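Putative methyltransferase (Emericella variicolor, PDB 7DMB) probably transfers a methyl group from S-adenosyl-L-methionine, serving in trans in polyketide calbistrin biosynthesis, and is captured here with the spent cofactor S-adenosyl-L-homocysteine. Local coordinates at residues Pro85-Tyr90 / Val154-Gly159; Glu129-Val134 / Gly145-Tyr150; Ser182-Arg187 / Asn375-Ala380. All coordinates share one frame; numbering follows the deposited sequence.

Contact 1: residues Pro85-Tyr90 / Val154-Gly159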
loop_
_atom_site.group_PDB
_atom_site.type_symbol
_atom_site.label_atom_id
_atom_site.label_comp_id
_atom_site.label_asym_id
_atom_site.label_seq_id
_atom_site.Cartn_x
_atom_site.Cartn_y
_atom_site.Cartn_z
ATOM N N PRO A 85 5.614 24.412 -2.651
ATOM C CA PRO A 85 4.355 24.432 -3.414
ATOM C C PRO A 85 3.410 23.298 -3.052
ATOM O O PRO A 85 2.198 23.523 -2.991
ATOM C CB PRO A 85 4.826 24.341 -4.879
ATOM C CG PRO A 85 6.258 24.798 -4.857
ATOM C CD PRO A 85 6.795 24.347 -3.532
ATOM N N HIS A 86 3.921 22.088 -2.786
ATOM C CA HIS A 86 3.020 20.972 -2.508
ATOM C C HIS A 86 2.352 21.084 -1.140
ATOM O O HIS A 86 1.270 20.515 -0.946
ATOM C CB HIS A 86 3.748 19.630 -2.646
ATOM C CG HIS A 86 4.608 19.267 -1.470
ATOM N ND1 HIS A 86 5.937 19.622 -1.382
ATOM C CD2 HIS A 86 4.330 18.557 -0.349
ATOM C CE1 HIS A 86 6.435 19.166 -0.245
ATOM N NE2 HIS A 86 5.483 18.511 0.397
ATOM N N PHE A 87 2.957 21.798 -0.191
ATOM C CA PHE A 87 2.267 22.034 1.071
ATOM C C PHE A 87 1.040 22.897 0.839
ATOM O O PHE A 87 -0.001 22.695 1.477
ATOM C CB PHE A 87 3.203 22.702 2.085
ATOM C CG PHE A 87 4.313 21.813 2.568
ATOM C CD1 PHE A 87 5.605 22.307 2.704
ATOM C CD2 PHE A 87 4.064 20.488 2.914
ATOM C CE1 PHE A 87 6.639 21.484 3.155
ATOM C CE2 PHE A 87 5.088 19.670 3.366
ATOM C CZ PHE A 87 6.378 20.170 3.486
ATOM N N GLU A 88 1.160 23.865 -0.081
ATOM C CA GLU A 88 0.032 24.694 -0.492
ATOM C C GLU A 88 -1.053 23.855 -1.148
ATOM O O GLU A 88 -2.247 24.088 -0.931
ATOM C CB GLU A 88 0.506 25.773 -1.465
ATOM C CG GLU A 88 1.456 26.812 -0.898
ATOM C CD GLU A 88 1.964 27.744 -1.984
ATOM O OE1 GLU A 88 3.088 27.512 -2.484
ATOM O OE2 GLU A 88 1.222 28.685 -2.363
ATOM N N LYS A 89 -0.652 22.894 -1.983
ATOM C CA LYS A 89 -1.622 22.000 -2.606
ATOM C C LYS A 89 -2.391 21.215 -1.553
ATOM O O LYS A 89 -3.617 21.062 -1.656
ATOM C CB LYS A 89 -0.907 21.053 -3.567
ATOM C CG LYS A 89 -0.101 21.775 -4.655
ATOM C CD LYS A 89 -0.055 20.961 -5.942
ATOM C CE LYS A 89 0.681 21.714 -7.043
ATOM N NZ LYS A 89 2.161 21.604 -6.918
ATOM N N TYR A 90 -1.684 20.729 -0.520
ATOM C CA TYR A 90 -2.328 19.964 0.546
ATOM C C TYR A 90 -3.289 20.834 1.347
ATOM O O TYR A 90 -4.427 20.426 1.622
ATOM C CB TYR A 90 -1.268 19.346 1.462
ATOM C CG TYR A 90 -1.818 18.475 2.572
ATOM C CD1 TYR A 90 -2.136 17.143 2.341
ATOM C CD2 TYR A 90 -2.005 18.980 3.858
ATOM C CE1 TYR A 90 -2.629 16.324 3.357
ATOM C CE2 TYR A 90 -2.491 18.170 4.881
ATOM C CZ TYR A 90 -2.803 16.839 4.626
ATOM O OH TYR A 90 -3.287 16.018 5.628
ATOM N N VAL A 154 2.100 22.145 11.223
ATOM C CA VAL A 154 2.795 23.427 11.074
ATOM C C VAL A 154 4.304 23.221 11.005
ATOM O O VAL A 154 4.966 23.730 10.098
ATOM C CB VAL A 154 2.413 24.400 12.208
ATOM C CG1 VAL A 154 3.388 25.620 12.224
ATOM C CG2 VAL A 154 0.946 24.861 12.055
ATOM N N ASP A 155 4.871 22.475 11.956
ATOM C CA ASP A 155 6.289 22.130 11.867
ATOM C C ASP A 155 6.621 21.453 10.546
ATOM O O ASP A 155 7.740 21.591 10.047
ATOM C CB ASP A 155 6.700 21.208 13.014
ATOM C CG ASP A 155 6.907 21.949 14.318
ATOM O OD1 ASP A 155 6.800 23.187 14.329
ATOM O OD2 ASP A 155 7.173 21.282 15.340
ATOM N N ILE A 156 5.674 20.721 9.964
ATOM C CA ILE A 156 5.966 20.040 8.708
ATOM C C ILE A 156 5.919 21.024 7.539
ATOM O O ILE A 156 6.886 21.134 6.774
ATOM C CB ILE A 156 5.018 18.841 8.504
ATOM C CG1 ILE A 156 5.254 17.777 9.589
ATOM C CG2 ILE A 156 5.192 18.244 7.089
ATOM C CD1 ILE A 156 4.158 16.736 9.701
ATOM N N VAL A 157 4.824 21.786 7.399
ATOM C CA VAL A 157 4.747 22.692 6.245
ATOM C C VAL A 157 5.717 23.852 6.375
ATOM O O VAL A 157 6.033 24.503 5.371
ATOM C CB VAL A 157 3.334 23.260 6.004
ATOM C CG1 VAL A 157 2.307 22.143 5.845
ATOM C CG2 VAL A 157 2.951 24.244 7.113
ATOM N N GLU A 158 6.207 24.138 7.574
ATOM C CA GLU A 158 7.210 25.180 7.710
ATOM C C GLU A 158 8.638 24.647 7.656
ATOM O O GLU A 158 9.579 25.422 7.870
ATOM C CB GLU A 158 6.973 25.969 8.991
ATOM C CG GLU A 158 5.591 26.620 8.980
ATOM C CD GLU A 158 5.432 27.759 9.965
ATOM O OE1 GLU A 158 6.299 27.933 10.861
ATOM O OE2 GLU A 158 4.420 28.480 9.841
ATOM N N GLY A 159 8.823 23.357 7.367
ATOM C CA GLY A 159 10.154 22.821 7.110
ATOM C C GLY A 159 11.019 22.591 8.327
ATOM O O GLY A 159 12.246 22.561 8.203
#

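Contact 2: residues Glu129-Val134 / Gly145-Tyr150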
loop_
_atom_site.group_PDB
_atom_site.type_symbol
_atom_site.label_atom_id
_atom_site.label_comp_id
_atom_site.label_asym_id
_atom_site.label_seq_id
_atom_site.Cartn_x
_atom_site.Cartn_y
_atom_site.Cartn_z
ATOM N N GLU A 129 -10.016 10.327 22.918
ATOM C CA GLU A 129 -10.791 9.127 23.207
ATOM C C GLU A 129 -10.571 8.046 22.150
ATOM O O GLU A 129 -10.599 6.851 22.469
ATOM C CB GLU A 129 -12.279 9.474 23.291
ATOM C CG GLU A 129 -12.832 9.641 24.696
ATOM C CD GLU A 129 -13.917 10.717 24.790
ATOM O OE1 GLU A 129 -14.653 10.938 23.791
ATOM O OE2 GLU A 129 -14.021 11.347 25.866
ATOM N N MET A 130 -10.381 8.434 20.887
ATOM C CA MET A 130 -10.190 7.428 19.848
ATOM C C MET A 130 -8.797 6.805 19.938
ATOM O O MET A 130 -8.645 5.584 19.789
ATOM C CB MET A 130 -10.447 8.048 18.481
ATOM C CG MET A 130 -11.899 8.501 18.313
ATOM S SD MET A 130 -12.352 8.715 16.584
ATOM C CE MET A 130 -11.684 7.201 15.921
ATOM N N ARG A 131 -7.780 7.621 20.228
ATOM C CA ARG A 131 -6.446 7.091 20.490
ATOM C C ARG A 131 -6.459 6.132 21.669
ATOM O O ARG A 131 -5.923 5.019 21.587
ATOM C CB ARG A 131 -5.478 8.237 20.745
ATOM C CG ARG A 131 -5.427 9.209 19.594
ATOM C CD ARG A 131 -4.712 10.475 19.982
ATOM N NE ARG A 131 -3.276 10.251 20.155
ATOM C CZ ARG A 131 -2.515 10.954 20.984
ATOM N NH1 ARG A 131 -3.061 11.915 21.721
ATOM N NH2 ARG A 131 -1.216 10.704 21.074
ATOM N N GLU A 132 -7.079 6.548 22.777
ATOM C CA GLU A 132 -7.103 5.714 23.969
ATOM C C GLU A 132 -7.809 4.394 23.697
ATOM O O GLU A 132 -7.375 3.340 24.182
ATOM C CB GLU A 132 -7.779 6.465 25.119
ATOM C CG GLU A 132 -7.391 5.982 26.498
ATOM C CD GLU A 132 -7.862 4.559 26.792
ATOM O OE1 GLU A 132 -9.004 4.210 26.423
ATOM O OE2 GLU A 132 -7.085 3.791 27.395
ATOM N N ARG A 133 -8.900 4.435 22.925
ATOM C CA ARG A 133 -9.627 3.219 22.583
ATOM C C ARG A 133 -8.751 2.172 21.873
ATOM O O ARG A 133 -8.897 0.968 22.120
ATOM C CB ARG A 133 -10.823 3.589 21.703
ATOM C CG ARG A 133 -12.051 2.720 21.876
ATOM C CD ARG A 133 -13.290 3.451 21.380
ATOM N NE ARG A 133 -13.339 3.583 19.924
ATOM C CZ ARG A 133 -14.274 3.033 19.156
ATOM N NH1 ARG A 133 -15.239 2.313 19.714
ATOM N NH2 ARG A 133 -14.257 3.207 17.844
ATOM N N VAL A 134 -7.845 2.605 20.985
ATOM C CA VAL A 134 -7.125 1.687 20.111
ATOM C C VAL A 134 -5.706 1.407 20.584
ATOM O O VAL A 134 -4.990 0.610 19.947
ATOM C CB VAL A 134 -7.100 2.196 18.659
ATOM C CG1 VAL A 134 -8.505 2.398 18.145
ATOM C CG2 VAL A 134 -6.313 3.487 18.561
ATOM N N GLY A 145 -1.595 7.772 13.608
ATOM C CA GLY A 145 -0.998 8.381 12.442
ATOM C C GLY A 145 -1.623 9.722 12.111
ATOM O O GLY A 145 -0.950 10.755 12.069
ATOM N N PRO A 146 -2.927 9.730 11.852
ATOM C CA PRO A 146 -3.584 11.022 11.560
ATOM C C PRO A 146 -3.449 12.033 12.697
ATOM O O PRO A 146 -3.234 13.226 12.439
ATOM C CB PRO A 146 -5.050 10.631 11.290
ATOM C CG PRO A 146 -5.182 9.205 11.759
ATOM C CD PRO A 146 -3.827 8.578 11.672
ATOM N N TRP A 147 -3.520 11.578 13.950
ATOM C CA TRP A 147 -3.302 12.477 15.078
ATOM C C TRP A 147 -1.953 13.180 14.961
ATOM O O TRP A 147 -1.854 14.408 15.124
ATOM C CB TRP A 147 -3.392 11.718 16.406
ATOM C CG TRP A 147 -2.723 12.495 17.492
ATOM C CD1 TRP A 147 -1.421 12.383 17.913
ATOM C CD2 TRP A 147 -3.293 13.568 18.234
ATOM N NE1 TRP A 147 -1.166 13.315 18.886
ATOM C CE2 TRP A 147 -2.300 14.051 19.106
ATOM C CE3 TRP A 147 -4.558 14.167 18.253
ATOM C CZ2 TRP A 147 -2.536 15.095 20.000
ATOM C CZ3 TRP A 147 -4.790 15.214 19.142
ATOM C CH2 TRP A 147 -3.787 15.662 20.002
ATOM N N ARG A 148 -0.902 12.412 14.655
ATOM C CA ARG A 148 0.435 12.989 14.494
ATOM C C ARG A 148 0.508 13.967 13.323
ATOM O O ARG A 148 1.258 14.950 13.383
ATOM C CB ARG A 148 1.483 11.892 14.279
ATOM C CG ARG A 148 1.828 11.024 15.475
ATOM C CD ARG A 148 3.010 10.119 15.086
ATOM N NE ARG A 148 3.300 9.140 16.123
ATOM C CZ ARG A 148 4.220 8.191 16.039
ATOM N NH1 ARG A 148 4.959 8.057 14.946
ATOM N NH2 ARG A 148 4.391 7.369 17.065
ATOM N N VAL A 149 -0.214 13.691 12.234
ATOM C CA VAL A 149 -0.222 14.622 11.112
ATOM C C VAL A 149 -0.823 15.952 11.549
ATOM O O VAL A 149 -0.259 17.026 11.309
ATOM C CB VAL A 149 -0.983 14.018 9.921
ATOM C CG1 VAL A 149 -1.407 15.127 8.955
ATOM C CG2 VAL A 149 -0.127 12.957 9.235
ATOM N N TYR A 150 -1.980 15.890 12.205
ATOM C CA TYR A 150 -2.570 17.085 12.802
ATOM C C TYR A 150 -1.587 17.760 13.749
ATOM O O TYR A 150 -1.372 18.975 13.686
ATOM C CB TYR A 150 -3.842 16.720 13.567
ATOM C CG TYR A 150 -4.023 17.594 14.788
ATOM C CD1 TYR A 150 -4.449 18.916 14.651
ATOM C CD2 TYR A 150 -3.737 17.127 16.065
ATOM C CE1 TYR A 150 -4.596 19.734 15.732
ATOM C CE2 TYR A 150 -3.881 17.948 17.156
ATOM C CZ TYR A 150 -4.318 19.255 16.979
ATOM O OH TYR A 150 -4.478 20.112 18.048
#

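Contact 3: residues Ser182-Arg187 / Asn375-Ala380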
loop_
_atom_site.group_PDB
_atom_site.type_symbol
_atom_site.label_atom_id
_atom_site.label_comp_id
_atom_site.label_asym_id
_atom_site.label_seq_id
_atom_site.Cartn_x
_atom_site.Cartn_y
_atom_site.Cartn_z
ATOM N N SER A 182 -3.136 -6.521 6.889
ATOM C CA SER A 182 -4.012 -7.375 7.671
ATOM C C SER A 182 -5.395 -7.536 7.039
ATOM O O SER A 182 -6.146 -8.436 7.434
ATOM C CB SER A 182 -4.108 -6.818 9.096
ATOM O OG SER A 182 -5.046 -5.753 9.183
ATOM N N LEU A 183 -5.739 -6.716 6.055
ATOM C CA LEU A 183 -7.043 -6.823 5.419
ATOM C C LEU A 183 -7.085 -7.875 4.323
ATOM O O LEU A 183 -8.182 -8.321 3.956
ATOM C CB LEU A 183 -7.457 -5.472 4.830
ATOM C CG LEU A 183 -7.801 -4.323 5.785
ATOM C CD1 LEU A 183 -8.103 -3.053 4.985
ATOM C CD2 LEU A 183 -8.975 -4.691 6.677
ATOM N N SER A 184 -5.934 -8.273 3.784
ATOM C CA SER A 184 -5.870 -9.161 2.628
ATOM C C SER A 184 -5.308 -10.510 3.037
ATOM O O SER A 184 -4.290 -10.581 3.745
ATOM C CB SER A 184 -4.986 -8.581 1.516
ATOM O OG SER A 184 -5.395 -7.289 1.099
ATOM N N GLU A 185 -5.965 -11.572 2.598
ATOM C CA GLU A 185 -5.443 -12.928 2.737
ATOM C C GLU A 185 -4.774 -13.313 1.416
ATOM O O GLU A 185 -5.463 -13.564 0.418
ATOM C CB GLU A 185 -6.558 -13.905 3.102
ATOM C CG GLU A 185 -6.055 -15.292 3.479
ATOM C CD GLU A 185 -4.958 -15.236 4.521
ATOM O OE1 GLU A 185 -5.294 -15.071 5.705
ATOM O OE2 GLU A 185 -3.764 -15.346 4.160
ATOM N N VAL A 186 -3.438 -13.320 1.395
ATOM C CA VAL A 186 -2.683 -13.636 0.183
ATOM C C VAL A 186 -1.861 -14.911 0.313
ATOM O O VAL A 186 -1.223 -15.319 -0.661
ATOM C CB VAL A 186 -1.771 -12.468 -0.271
ATOM C CG1 VAL A 186 -2.500 -11.140 -0.270
ATOM C CG2 VAL A 186 -0.509 -12.381 0.579
ATOM N N ARG A 187 -1.854 -15.554 1.477
ATOM C CA ARG A 187 -1.018 -16.733 1.713
ATOM C C ARG A 187 -1.435 -17.963 0.897
ATOM O O ARG A 187 -0.563 -18.753 0.504
ATOM C CB ARG A 187 -1.003 -17.074 3.211
ATOM C CG ARG A 187 -0.405 -15.968 4.076
ATOM C CD ARG A 187 -0.547 -16.247 5.565
ATOM N NE ARG A 187 -1.932 -16.123 6.007
ATOM C CZ ARG A 187 -2.370 -16.507 7.199
ATOM N NH1 ARG A 187 -1.520 -17.040 8.071
ATOM N NH2 ARG A 187 -3.655 -16.369 7.515
ATOM N N ASN A 375 -7.014 -2.056 -0.640
ATOM C CA ASN A 375 -6.066 -2.651 -1.576
ATOM C C ASN A 375 -6.766 -3.536 -2.612
ATOM O O ASN A 375 -7.628 -4.354 -2.270
ATOM C CB ASN A 375 -5.050 -3.511 -0.824
ATOM C CG ASN A 375 -3.850 -2.739 -0.347
ATOM O OD1 ASN A 375 -3.344 -1.870 -1.037
ATOM N ND2 ASN A 375 -3.357 -3.086 0.834
ATOM N N ALA A 376 -6.349 -3.410 -3.873
ATOM C CA ALA A 376 -6.585 -4.451 -4.874
ATOM C C ALA A 376 -5.360 -5.372 -4.961
ATOM O O ALA A 376 -4.235 -4.901 -5.155
ATOM C CB ALA A 376 -6.893 -3.840 -6.243
ATOM N N ASN A 377 -5.585 -6.681 -4.809
ATOM C CA ASN A 377 -4.533 -7.701 -4.922
ATOM C C ASN A 377 -4.571 -8.245 -6.344
ATOM O O ASN A 377 -5.461 -9.032 -6.685
ATOM C CB ASN A 377 -4.728 -8.834 -3.909
ATOM C CG ASN A 377 -4.652 -8.354 -2.454
ATOM O OD1 ASN A 377 -3.563 -8.113 -1.912
ATOM N ND2 ASN A 377 -5.819 -8.198 -1.823
ATOM N N MET A 378 -3.606 -7.833 -7.169
ATOM C CA MET A 378 -3.621 -8.096 -8.607
ATOM C C MET A 378 -2.505 -9.061 -8.995
ATOM O O MET A 378 -1.345 -8.876 -8.602
ATOM C CB MET A 378 -3.470 -6.797 -9.395
ATOM C CG MET A 378 -4.617 -5.824 -9.211
ATOM S SD MET A 378 -4.254 -4.180 -9.850
ATOM C CE MET A 378 -3.330 -3.477 -8.490
ATOM N N LEU A 379 -2.848 -10.070 -9.787
ATOM C CA LEU A 379 -1.866 -10.980 -10.366
ATOM C C LEU A 379 -1.860 -10.786 -11.879
ATOM O O LEU A 379 -2.919 -10.741 -12.512
ATOM C CB LEU A 379 -2.177 -12.434 -9.992
ATOM C CG LEU A 379 -1.106 -13.487 -10.300
ATOM C CD1 LEU A 379 0.228 -13.180 -9.608
ATOM C CD2 LEU A 379 -1.595 -14.880 -9.898
ATOM N N ALA A 380 -0.680 -10.609 -12.449
ATOM C CA ALA A 380 -0.544 -10.394 -13.880
ATOM C C ALA A 380 0.566 -11.294 -14.389
ATOM O O ALA A 380 1.571 -11.491 -13.699
ATOM C CB ALA A 380 -0.227 -8.937 -14.199
HETATM O O HOH W 1 -5.333 -4.995 2.228
#

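Contact 1: residues Pro85-Tyr90 / Val154-Gly159
The ring of Phe87 turns one face to the backbone of Val157, whose CA stands 3.7 Å from the centroid of the Phe87 ring and only 12° off the ring normal. That position, over the middle of the face, identifies a CH-pi contact. The two carbonyl oxygens overhang the rim on that side, Val157 O 3.5 Å from Phe87 CD1 and Ile156 O equally near Phe87 CZ. The aliphatic branches meet one side of the ring, with Val157 CG1 3.8 Å from Phe87 CD2 and Ile156 CG2 4.0 Å from Phe87 CE2. Phe87 reaches this position with CG anti to its own carbonyl carbon (chi1 -69°), on a CB that already points at the other helix.

The phenyl group thus packs where helix 140-157 stops. Gly159, with positive phi, is the C-prime residue of a Schellman motif in which Gly159 N bonds Ile156 O at 3.0 Å and Arg160 N reaches back to Asp155 O. One of the rim carbonyls, that of Val157, is also tied to Thr83, which donates to it from OG1 just ahead of helix 85-101, so the start of one helix is joined to the end of the other by polar as well as apolar means.

On the opposite face of Phe87, His86 NE2 lies 3.2 Å above the ring plane, displaced toward the rim. The same nitrogen is hydrogen-bonded to Leu326 O, which probably holds the imidazole in place. Helix 56-79 adds Leu77 against the side chain of Val157.

Contact 2: residues Glu129-Val134 / Gly145-Tyr150
The guanidinium of Arg131 lies flat on the indole of Trp147: the two planes are 7° from parallel and their centres 3.5 Å apart. Arg131 CZ sits over the five-membered ring, 12° off its normal, which meets the geometry of a cation-pi stack. The overlay can be followed atom by atom. Arg131 NE lies 3.5 Å from Trp147 CG, and Arg131 NH1 is 3.5 Å from Trp147 CE2, an atom shared by the two rings. Arg131 NH2 comes within 3.4 Å of Trp147 NE1, but both are donors and the approach is face to face, so it belongs to the stack.

A bend at chi3 (71°) lays the end of the Arg131 chain along the indole, and its CD adds a CH-pi contact 4.0 Å from the centroid of the Trp147 five-membered ring. The pair bridges a helical hairpin, in which helices 120-134 and 140-157 run in roughly opposite directions and are joined by a short connection.

The guanidinium nitrogens have polar partners as well: NH2 forms a salt bridge with Glu144, and NH1 is hydrogen-bonded to Asn128 OD1. These partners probably fix the rotation of the group and offset its charge while its face remains on the indole. Across the indole, Tyr150 CD2 stands 3.7 Å above the plane near the rim, while Leu124 and Met127 of helix 120-134 also touch Trp147.

Contact 3: residues Ser182-Arg187 / Asn375-Ala380
The backbones stay well apart, Ser184 CA and Asn375 CA being the nearest pair at 7.8 Å, so side chains bridge the short strand 184-185 and strand 375-382. Asn377 ND2 donates to Ser184 OG over 3.1 Å; the bond is nearly straight (167° at the hydrogen) and lies in the amide plane. Ser184 OG is beside its backbone N and anti to the carbonyl carbon (chi1 -56°), on a CB directed at the larger sheet. As a donor it serves a water 2.6 Å from Ser184 OG, and Asn375 ND2 donates to the same water from 3.1 Å. Van der Waals packing adds little: the Val186 CG1 methyl rests 3.6 Å from Asn377 OD1.

Strand 375-382 is the antiparallel strand inserted between 306-313 and 358-366, in the 3-2-1-4-5-7-6 order that marks class I methyltransferases. Its neighbours complete the network, Gln311 donating to Asn377 OD1 and Gly365 O accepting from Asn377 ND2, while Asn283 donates to Asn375 OD1; the Asn375 side chain is about 9 Å from the bound S-adenosyl-L-homocysteine. Facing away, Glu185 takes Arg187 side-on in a salt bridge and caps the following helix by accepting from Arg187 N.

Because Gly365 O can only accept, the NH2 of Asn377 must face it, which supports the modelled amide orientation, and Ser184 OG, accepting once and donating once, is satisfied within a buried polar seam.

Overall arrangement
Contacts 1 and 2 share helix 140-157, one at its C-terminal end and the other near its middle, and contact 2 is nested within the loop that contact 1 closes. They touch through Tyr90 and Val149, although their centres are 21 Å apart. Contact 1 is buried and mainly apolar; contact 2, at the surface, relies on a charged group stacked on an aromatic one. Contact 3 follows later in the chain, its nearest atoms about 13 Å from contact 2 and 19 Å from contact 1. Also buried, it differs from contact 1 in using amides, a hydroxyl and a water, and it joins the seven-stranded sheet of the cofactor-binding fold to a small two-stranded sheet.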